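Local coordinates for protein galactose-binding lectin (Arachis hypogaea, PDB 2DVF) that binds D-galactose as a calcium- and manganese-containing legume lectin that assembles into a homotetramer, at residues F69-K74 / V120-Y125. Residues are numbered along the deposited sequence; the frame is centred on the assembly and turned at random.
With MN (manganese (II) ion), chain F; CA (calcium ion), chain E.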
# COMPACT_ATOMS: atom_id res chain seq x y z
N PHE A 69 7.05 -14.38 -1.59
CA PHE A 69 8.30 -14.44 -0.86
C PHE A 69 9.38 -15.15 -1.64
O PHE A 69 9.09 -16.00 -2.48
CB PHE A 69 8.06 -15.12 0.49
CG PHE A 69 7.50 -16.51 0.38
CD1 PHE A 69 8.32 -17.59 0.07
CD2 PHE A 69 6.15 -16.74 0.60
CE1 PHE A 69 7.81 -18.86 -0.00
CE2 PHE A 69 5.63 -18.02 0.53
CZ PHE A 69 6.46 -19.08 0.23
N SER A 70 10.62 -14.79 -1.36
CA SER A 70 11.76 -15.40 -2.02
C SER A 70 12.70 -15.99 -0.98
O SER A 70 12.91 -15.41 0.09
CB SER A 70 12.50 -14.36 -2.86
OG SER A 70 12.94 -13.29 -2.06
N PHE A 71 13.26 -17.15 -1.30
CA PHE A 71 14.19 -17.82 -0.40
C PHE A 71 15.38 -18.34 -1.17
O PHE A 71 15.42 -18.26 -2.40
CB PHE A 71 13.49 -18.97 0.34
CG PHE A 71 13.03 -20.09 -0.55
CD1 PHE A 71 13.94 -20.97 -1.13
CD2 PHE A 71 11.66 -20.29 -0.78
CE1 PHE A 71 13.50 -22.03 -1.92
CE2 PHE A 71 11.21 -21.35 -1.57
CZ PHE A 71 12.12 -22.22 -2.14
N GLU A 72 16.37 -18.85 -0.45
CA GLU A 72 17.56 -19.38 -1.08
C GLU A 72 18.11 -20.57 -0.32
O GLU A 72 18.09 -20.59 0.91
CB GLU A 72 18.65 -18.32 -1.17
CG GLU A 72 19.85 -18.77 -1.97
CD GLU A 72 21.02 -17.84 -1.84
OE1 GLU A 72 20.82 -16.61 -1.96
OE2 GLU A 72 22.14 -18.35 -1.63
N MET A 73 18.61 -21.57 -1.04
CA MET A 73 19.18 -22.73 -0.39
C MET A 73 20.52 -23.11 -1.02
O MET A 73 20.59 -23.64 -2.13
CB MET A 73 18.21 -23.91 -0.46
CG MET A 73 16.94 -23.68 0.34
SD MET A 73 16.10 -25.20 0.80
CE MET A 73 14.90 -25.34 -0.52
N LYS A 74 21.60 -22.82 -0.29
CA LYS A 74 22.95 -23.12 -0.77
C LYS A 74 23.54 -24.30 -0.00
O LYS A 74 23.34 -24.44 1.20
CB LYS A 74 23.83 -21.87 -0.62
CG LYS A 74 25.17 -21.95 -1.34
CD LYS A 74 25.74 -20.58 -1.69
CE LYS A 74 26.02 -19.72 -0.45
NZ LYS A 74 26.58 -18.38 -0.79
N VAL A 120 3.09 -25.12 2.70
CA VAL A 120 3.58 -25.42 1.37
C VAL A 120 5.05 -25.72 1.62
O VAL A 120 5.82 -24.84 2.01
CB VAL A 120 3.49 -24.21 0.43
CG1 VAL A 120 3.89 -24.63 -0.98
CG2 VAL A 120 2.08 -23.64 0.45
N GLU A 121 5.45 -26.97 1.41
CA GLU A 121 6.82 -27.33 1.65
C GLU A 121 7.69 -27.33 0.39
O GLU A 121 7.19 -27.46 -0.73
CB GLU A 121 6.90 -28.69 2.33
CG GLU A 121 6.29 -29.82 1.55
CD GLU A 121 6.75 -31.16 2.06
OE1 GLU A 121 6.44 -31.50 3.21
OE2 GLU A 121 7.44 -31.88 1.31
N PHE A 122 8.98 -27.16 0.61
CA PHE A 122 9.98 -27.14 -0.44
C PHE A 122 11.01 -28.16 0.04
O PHE A 122 12.10 -27.83 0.52
CB PHE A 122 10.55 -25.74 -0.57
CG PHE A 122 9.51 -24.72 -0.94
CD1 PHE A 122 9.13 -24.56 -2.27
CD2 PHE A 122 8.87 -23.97 0.04
CE1 PHE A 122 8.12 -23.65 -2.61
CE2 PHE A 122 7.86 -23.07 -0.29
CZ PHE A 122 7.49 -22.91 -1.62
N ASP A 123 10.59 -29.41 -0.11
CA ASP A 123 11.32 -30.59 0.30
C ASP A 123 12.51 -30.93 -0.60
O ASP A 123 12.36 -31.14 -1.80
CB ASP A 123 10.33 -31.75 0.36
CG ASP A 123 10.70 -32.78 1.38
OD1 ASP A 123 11.91 -33.07 1.50
OD2 ASP A 123 9.78 -33.31 2.05
N THR A 124 13.69 -31.00 0.00
CA THR A 124 14.91 -31.29 -0.73
C THR A 124 15.53 -32.62 -0.32
O THR A 124 16.65 -32.93 -0.71
CB THR A 124 15.95 -30.21 -0.50
OG1 THR A 124 16.38 -30.27 0.87
CG2 THR A 124 15.36 -28.82 -0.76
N TYR A 125 14.80 -33.39 0.48
CA TYR A 125 15.29 -34.69 0.92
C TYR A 125 14.15 -35.71 0.96
O TYR A 125 13.17 -35.52 1.66
CB TYR A 125 15.96 -34.57 2.29
CG TYR A 125 16.65 -35.83 2.74
CD1 TYR A 125 15.94 -36.86 3.36
CD2 TYR A 125 18.02 -36.02 2.53
CE1 TYR A 125 16.57 -38.04 3.76
CE2 TYR A 125 18.66 -37.20 2.92
CZ TYR A 125 17.93 -38.20 3.54
OH TYR A 125 18.55 -39.37 3.93
MN MN F . 7.50 -34.00 1.38
CA CA E . 11.82 -34.53 3.56
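Phe71 drives the edge of its ring onto the face of Phe122, and this edge-to-face pair is the centre of the contact between strands 69-74 and 120-123. Atom CE2 of Phe71 stands over the middle of the Phe122 ring, 3.7 Å above its plane, and the two planes meet at 57°. With CG between its own backbone N and carbonyl carbon (chi1 64°), Phe71 sends its ring across the gap between strands whose axes come no closer than 11.0 Å. Phe69 joins from one side more loosely, its CE1 lying 4.2 Å from CE2 of Phe122, which sits at the Phe69 ring edge. On the other side Met73 and Thr124 meet tip to tip, Met73 CE reaching 3.5 Å from Thr124 CG2. The bent end of the Met73 chain also leaves its methyl near the carbonyl oxygen of Phe122.

Phe71 on Phe122 forms the buried, closely packed heart, with Phe69 a light edge contact; the solvent side begins at Thr124, which is partly exposed and whose hydroxyl is hydrogen-bonded to Gln216. Beyond it the exposed Tyr125 contributes its carbonyl oxygen to calcium. Alternating with Phe122, Glu121 and Asp123 serve the metals: Glu121 OE2 binds manganese at 2.1 Å, and Asp123 OD2 bridges manganese and calcium. Asp123 OD1, another calcium ligand, accepts the backbone N-H of Tyr125 in an Asx turn; His137, Asp132 and Asn127 contribute further ligands.

The strands run in similar directions, 23° apart, in facing sheets of the legume lectin beta sandwich, and the aromatic cluster fills the space between the sheets, on the side of strand 117-123 away from the metals. Strand 64-74 is hydrogen-bonded between strands 160-168 and 217-229, while strand 117-123 lies between 84-91 and 137-141.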